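Local coordinates for protein cellulose 1,4-beta-cellobiosidase (Clostridium thermocellum, PDB 3ZQX) that serves as the family 3b carbohydrate-binding module of a cellulosomal cellobiohydrolase, in a family whose members typically bind cellulose, at residues 5-10 and 21-26; 42-47 and 112-117. The protein carries 1 engineered substitution. One frame throughout, in Å; residues are numbered along the deposited sequence. Where two conformers were deposited one is given.

Contact 1: 5-10 and 21-26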
loop_
_atom_site.group_PDB
_atom_site.type_symbol
_atom_site.label_atom_id
_atom_site.label_comp_id
_atom_site.label_asym_id
_atom_site.label_seq_id
_atom_site.Cartn_x
_atom_site.Cartn_y
_atom_site.Cartn_z
ATOM N N VAL A 5 4.280 5.672 6.277
ATOM C CA VAL A 5 4.512 5.079 4.968
ATOM C C VAL A 5 5.234 6.043 4.067
ATOM O O VAL A 5 4.874 7.220 3.987
ATOM C CB VAL A 5 3.183 4.720 4.260
ATOM C CG1 VAL A 5 3.444 4.208 2.845
ATOM C CG2 VAL A 5 2.406 3.706 5.069
ATOM N N GLN A 6 6.236 5.516 3.370
ATOM C CA GLN A 6 6.813 6.185 2.215
ATOM C C GLN A 6 6.382 5.449 0.958
ATOM O O GLN A 6 6.137 4.236 0.978
ATOM C CB GLN A 6 8.331 6.195 2.287
ATOM C CG GLN A 6 8.856 6.728 3.587
ATOM C CD GLN A 6 10.348 6.892 3.553
ATOM O OE1 GLN A 6 11.077 5.985 3.142
ATOM N NE2 GLN A 6 10.818 8.066 3.955
ATOM N N TYR A 7 6.274 6.193 -0.139
ATOM C CA TYR A 7 5.788 5.681 -1.410
ATOM C C TYR A 7 6.640 6.212 -2.537
ATOM O O TYR A 7 7.203 7.303 -2.450
ATOM C CB TYR A 7 4.353 6.167 -1.607
ATOM C CG TYR A 7 3.748 6.162 -3.004
ATOM C CD1 TYR A 7 3.146 5.029 -3.525
ATOM C CD2 TYR A 7 3.704 7.326 -3.767
ATOM C CE1 TYR A 7 2.545 5.042 -4.778
ATOM C CE2 TYR A 7 3.110 7.346 -5.020
ATOM C CZ TYR A 7 2.519 6.207 -5.518
ATOM O OH TYR A 7 1.921 6.253 -6.762
ATOM N N LEU A 8 6.717 5.421 -3.599
ATOM C CA LEU A 8 7.122 5.916 -4.901
ATOM C C LEU A 8 6.315 5.184 -5.965
ATOM O O LEU A 8 5.835 4.063 -5.753
ATOM C CB LEU A 8 8.630 5.776 -5.134
ATOM C CG LEU A 8 9.235 4.373 -5.220
ATOM C CD1 LEU A 8 9.071 3.779 -6.608
ATOM C CD2 LEU A 8 10.707 4.408 -4.833
ATOM N N CYS A 9 6.158 5.843 -7.104
ATOM C CA CYS A 9 5.392 5.336 -8.230
ATOM C C CYS A 9 6.340 4.873 -9.326
ATOM O O CYS A 9 7.265 5.591 -9.690
ATOM C CB CYS A 9 4.507 6.451 -8.778
ATOM S SG CYS A 9 3.477 5.969 -10.159
ATOM N N GLU A 10 6.106 3.672 -9.838
ATOM C CA GLU A 10 6.859 3.159 -10.981
ATOM C C GLU A 10 6.071 3.292 -12.278
ATOM O O GLU A 10 6.562 3.881 -13.240
ATOM C CB GLU A 10 7.421 1.758 -10.741
ATOM C CG GLU A 10 8.553 1.787 -9.720
ATOM C CD GLU A 10 9.325 0.491 -9.622
ATOM O OE1 GLU A 10 8.729 -0.589 -9.814
ATOM O OE2 GLU A 10 10.540 0.553 -9.345
ATOM N N GLY A 21 4.305 0.311 -7.868
ATOM C CA GLY A 21 5.082 1.247 -7.091
ATOM C C GLY A 21 5.761 0.514 -5.963
ATOM O O GLY A 21 5.927 -0.710 -6.023
ATOM N N LYS A 22 6.209 1.262 -4.963
ATOM C CA LYS A 22 6.783 0.663 -3.771
ATOM C C LYS A 22 6.292 1.391 -2.543
ATOM O O LYS A 22 6.026 2.593 -2.585
ATOM C CB LYS A 22 8.314 0.718 -3.792
ATOM C CG LYS A 22 8.962 0.156 -5.049
ATOM C CD LYS A 22 10.480 0.125 -4.935
ATOM C CE LYS A 22 11.115 -0.405 -6.208
ATOM N NZ LYS A 22 12.585 -0.590 -6.045
ATOM N N PHE A 23 6.210 0.646 -1.443
ATOM C CA PHE A 23 5.968 1.206 -0.120
ATOM C C PHE A 23 7.188 0.964 0.762
ATOM O O PHE A 23 8.021 0.107 0.474
ATOM C CB PHE A 23 4.784 0.536 0.596
ATOM C CG PHE A 23 3.511 0.488 -0.200
ATOM C CD1 PHE A 23 2.906 1.646 -0.654
ATOM C CD2 PHE A 23 2.895 -0.724 -0.461
ATOM C CE1 PHE A 23 1.716 1.586 -1.379
ATOM C CE2 PHE A 23 1.714 -0.790 -1.180
ATOM C CZ PHE A 23 1.125 0.368 -1.634
ATOM N N ASN A 24 7.309 1.750 1.823
ATOM C CA ASN A 24 8.257 1.464 2.887
ATOM C C ASN A 24 7.574 1.863 4.177
ATOM O O ASN A 24 7.147 3.010 4.296
ATOM C CB ASN A 24 9.530 2.285 2.663
ATOM C CG ASN A 24 10.587 2.051 3.716
ATOM O OD1 ASN A 24 10.676 0.967 4.301
ATOM N ND2 ASN A 24 11.400 3.076 3.970
ATOM N N ILE A 25 7.485 0.953 5.145
ATOM C CA ILE A 25 6.887 1.285 6.430
ATOM C C ILE A 25 8.005 1.542 7.424
ATOM O O ILE A 25 8.845 0.678 7.656
ATOM C CB ILE A 25 5.952 0.174 6.943
ATOM C CG1 ILE A 25 4.779 -0.011 5.974
ATOM C CG2 ILE A 25 5.454 0.513 8.347
ATOM C CD1 ILE A 25 3.934 -1.228 6.269
ATOM N N VAL A 26 8.017 2.744 7.993
ATOM C CA VAL A 26 9.096 3.175 8.875
ATOM C C VAL A 26 8.536 3.377 10.271
ATOM O O VAL A 26 7.533 4.069 10.437
ATOM C CB VAL A 26 9.717 4.495 8.375
ATOM C CG1 VAL A 26 10.861 4.911 9.278
ATOM C CG2 VAL A 26 10.200 4.354 6.930
HETATM O O HOH W 1 7.629 -2.090 -7.788
#
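Gln6 and Leu8 pair with Asn24 and Lys22 in an antiparallel beta hairpin, strand 3-9 against strand 15-27, in one sheet of the beta-sandwich that forms this family 3 module. Both are hydrogen-bonded pairs, the first including Gln6 N to Asn24 O at 2.8 Å (174° at the hydrogen). Between them Phe23 CA sends a C-H toward Gln6 O, 3.2 Å away.

Val5, Tyr7, Cys9, Phe23 and Ile25 look into the sandwich, where Tyr7 and Phe23 meet Tyr42 of the opposing sheet. CE1 of Phe23 comes to the edge of the Tyr7 ring, 4.3 Å from Tyr7 CD1, while Phe23 stacks on Phe99 and Tyr7 on Tyr127.

On the other face the side chains of Gln6 and Asn24 run side by side, and Asn24 ND2 donates to Gln6 OE1 at 3.0 Å. The acceptor lies in the amide plane of Asn24, yet the donor stands above the carbonyl plane of Gln6, the two amides being turned 60° against each other. Both amide nitrogens have a further tie, Gln6 NE2 to Asp126 and Asn24 ND2, beyond its bond to Gln6, to Gln93. Lys22, extended, has its ammonium in a salt bridge with Glu96. Leu8 is turned so that its CG sits between its own N and carbonyl carbon (chi1 66°), bringing CD1 alongside Lys22 CG at 3.9 Å.

Contact 2: 42-47 and 112-117. With CA (calcium ion), chain B.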
loop_
_atom_site.group_PDB
_atom_site.type_symbol
_atom_site.label_atom_id
_atom_site.label_comp_id
_atom_site.label_asym_id
_atom_site.label_seq_id
_atom_site.Cartn_x
_atom_site.Cartn_y
_atom_site.Cartn_z
ATOM N N TYR A 42 -3.913 1.235 0.173
ATOM C CA TYR A 42 -3.660 2.021 -1.028
ATOM C C TYR A 42 -4.976 2.130 -1.789
ATOM O O TYR A 42 -5.546 1.120 -2.205
ATOM C CB TYR A 42 -2.590 1.327 -1.897
ATOM C CG TYR A 42 -2.331 2.008 -3.234
ATOM C CD1 TYR A 42 -3.119 1.735 -4.343
ATOM C CD2 TYR A 42 -1.298 2.932 -3.378
ATOM C CE1 TYR A 42 -2.888 2.363 -5.559
ATOM C CE2 TYR A 42 -1.066 3.568 -4.581
ATOM C CZ TYR A 42 -1.856 3.283 -5.673
ATOM O OH TYR A 42 -1.597 3.937 -6.859
ATOM N N TYR A 43 -5.463 3.359 -1.936
ATOM C CA TYR A 43 -6.809 3.622 -2.441
ATOM C C TYR A 43 -6.828 3.791 -3.947
ATOM O O TYR A 43 -6.072 4.590 -4.503
ATOM C CB TYR A 43 -7.386 4.868 -1.751
ATOM C CG TYR A 43 -7.474 4.682 -0.256
ATOM C CD1 TYR A 43 -8.565 4.046 0.313
ATOM C CD2 TYR A 43 -6.429 5.076 0.583
ATOM C CE1 TYR A 43 -8.638 3.833 1.681
ATOM C CE2 TYR A 43 -6.488 4.868 1.951
ATOM C CZ TYR A 43 -7.593 4.251 2.495
ATOM O OH TYR A 43 -7.627 4.045 3.854
ATOM N N PHE A 44 -7.684 3.017 -4.611
ATOM C CA PHE A 44 -7.843 3.126 -6.044
ATOM C C PHE A 44 -9.239 2.685 -6.416
ATOM O O PHE A 44 -9.841 1.859 -5.726
ATOM C CB PHE A 44 -6.780 2.286 -6.784
ATOM C CG PHE A 44 -7.013 0.793 -6.743
ATOM C CD1 PHE A 44 -6.658 0.032 -5.639
ATOM C CD2 PHE A 44 -7.575 0.149 -7.838
ATOM C CE1 PHE A 44 -6.862 -1.341 -5.626
ATOM C CE2 PHE A 44 -7.790 -1.228 -7.833
ATOM C CZ PHE A 44 -7.413 -1.976 -6.726
ATOM N N THR A 45 -9.738 3.227 -7.517
ATOM C CA THR A 45 -11.054 2.864 -8.012
ATOM C C THR A 45 -10.919 1.745 -9.029
ATOM O O THR A 45 -10.098 1.819 -9.951
ATOM C CB THR A 45 -11.745 4.058 -8.673
ATOM O OG1 THR A 45 -10.835 4.668 -9.589
ATOM C CG2 THR A 45 -12.187 5.080 -7.627
ATOM N N LYS A 46 -11.721 0.701 -8.858
ATOM C CA LYS A 46 -11.675 -0.411 -9.794
ATOM C C LYS A 46 -12.605 -0.184 -10.976
ATOM O O LYS A 46 -13.782 0.119 -10.799
ATOM C CB LYS A 46 -11.927 -1.761 -9.107
ATOM C CG LYS A 46 -13.243 -1.906 -8.411
ATOM C CD LYS A 46 -13.382 -3.328 -7.895
ATOM C CE LYS A 46 -14.703 -3.517 -7.198
ATOM N NZ LYS A 46 -14.833 -4.862 -6.567
ATOM N N GLU A 47 -12.055 -0.310 -12.180
ATOM C CA GLU A 47 -12.806 -0.126 -13.413
ATOM C C GLU A 47 -13.453 -1.409 -13.942
ATOM O O GLU A 47 -14.289 -1.344 -14.838
ATOM C CB GLU A 47 -11.897 0.462 -14.500
ATOM C CG GLU A 47 -11.706 1.974 -14.449
ATOM C CD GLU A 47 -10.861 2.446 -13.282
ATOM O OE1 GLU A 47 -9.714 1.961 -13.117
ATOM O OE2 GLU A 47 -11.327 3.335 -12.538
ATOM N N SER A 112 -5.998 7.584 -13.232
ATOM C CA SER A 112 -6.226 9.017 -13.021
ATOM C C SER A 112 -7.290 9.320 -11.983
ATOM O O SER A 112 -7.347 10.399 -11.476
ATOM C CB SER A 112 -6.520 9.742 -14.355
ATOM O OG SER A 112 -7.775 9.401 -14.829
ATOM N N ASN A 113 -8.120 8.329 -11.709
ATOM C CA ASN A 113 -9.155 8.445 -10.720
ATOM C C ASN A 113 -8.883 7.611 -9.453
ATOM O O ASN A 113 -9.803 7.170 -8.784
ATOM C CB ASN A 113 -10.520 8.102 -11.324
ATOM C CG ASN A 113 -10.574 6.719 -11.846
ATOM O OD1 ASN A 113 -9.620 5.980 -11.694
ATOM N ND2 ASN A 113 -11.702 6.323 -12.430
ATOM N N ASP A 114 -7.590 7.415 -9.171
ATOM C CA ASP A 114 -7.161 6.654 -7.996
ATOM C C ASP A 114 -6.575 7.622 -6.966
ATOM O O ASP A 114 -5.610 8.314 -7.234
ATOM C CB ASP A 114 -6.092 5.643 -8.354
ATOM C CG ASP A 114 -6.606 4.545 -9.250
ATOM O OD1 ASP A 114 -7.832 4.429 -9.436
ATOM O OD2 ASP A 114 -5.781 3.757 -9.755
ATOM N N TYR A 115 -7.174 7.637 -5.783
ATOM C CA TYR A 115 -6.775 8.566 -4.736
ATOM C C TYR A 115 -5.292 8.479 -4.379
ATOM O O TYR A 115 -4.637 9.504 -4.177
ATOM C CB TYR A 115 -7.636 8.313 -3.506
ATOM C CG TYR A 115 -7.300 9.115 -2.276
ATOM C CD1 TYR A 115 -7.820 10.386 -2.092
ATOM C CD2 TYR A 115 -6.523 8.573 -1.258
ATOM C CE1 TYR A 115 -7.546 11.105 -0.940
ATOM C CE2 TYR A 115 -6.251 9.279 -0.103
ATOM C CZ TYR A 115 -6.764 10.548 0.049
ATOM O OH TYR A 115 -6.510 11.284 1.187
ATOM N N SER A 116 -4.749 7.267 -4.291
ATOM C CA SER A 116 -3.372 7.109 -3.829
ATOM C C SER A 116 -2.316 7.208 -4.928
ATOM O O SER A 116 -1.128 7.153 -4.630
ATOM C CB SER A 116 -3.189 5.793 -3.064
ATOM O OG SER A 116 -4.022 5.733 -1.915
ATOM N N PHE A 117 -2.726 7.353 -6.181
ATOM C CA PHE A 117 -1.776 7.438 -7.297
ATOM C C PHE A 117 -1.117 8.810 -7.367
ATOM O O PHE A 117 -1.813 9.817 -7.398
ATOM C CB PHE A 117 -2.559 7.178 -8.583
ATOM C CG PHE A 117 -1.786 7.368 -9.869
ATOM C CD1 PHE A 117 -0.682 6.583 -10.175
ATOM C CD2 PHE A 117 -2.241 8.270 -10.824
ATOM C CE1 PHE A 117 -0.017 6.731 -11.377
ATOM C CE2 PHE A 117 -1.588 8.418 -12.026
ATOM C CZ PHE A 117 -0.474 7.647 -12.308
HETATM CA CA CA B . -9.173 3.625 -11.262
HETATM O O HOH W 2 -3.111 3.729 -9.007
HETATM O O HOH W 3 -7.235 2.018 -11.206
#
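Tyr43 O, at the end of strand 38-43, takes the N-H of Ser116 at 3.0 Å from a loop that makes a type I beta turn from Asp114 to Phe117. Ser116 OG returns the grip, accepting from Tyr43 N at 2.8 Å, and also bonds Lys129 O. Ser116 CB lies over one face of the Tyr42 ring, 3.6 Å from its centroid, a CH-pi contact.

Farther along, the two segments close around a calcium ion. Thr45 gives both O and OG1, Glu47 both carboxylate oxygens, Asn113 OD1, Asp114 OD1 and a water one each; the carbonyl of Asp110 completes eight ligands. The ligand residues also hold one another: Thr45 OG1 donates to Asn113 O (2.8 Å) from above its carbonyl plane, Thr45 N to Asp114 OD1 (3.0 Å), and Asn113 ND2 to Glu47 OE2 (3.0 Å). Glu47, bent at chi2 (71°), folds its carboxylate back to the metal. Asp114 OD2 accepts hydrogen bonds from the metal-bound water and from a second water, which in turn accepts from Tyr42 OH.

The site thus joins the end of strand 38-43 to the loop after strand 109-110, with Ile19 of strand 15-27 against Tyr42, Phe44 and Asp114.

In the fold
Contact 1 closes along the chain before contact 2 opens, and their centres lie about 15 Å apart inside one module. They meet in the aromatic interior between the two sheets, where Tyr7 CE1 comes 3.9 Å from Tyr42 CE2 and Phe23 CZ 3.8 Å from Tyr42 CB. Cys9 SG touches the loop of contact 2, 3.8 Å from Phe117 CE1. Tyr7 OH also bonds the backbone N of Asp118, just past segment 112-117. The hairpin itself supplies no calcium ligand, and the hydroxyl end of Tyr7 is about 12 Å from the ion. A link through the sheet exists nonetheless, since strand 109-110, which holds the calcium ligand Asp110, pairs with strand 15-27 of contact 1.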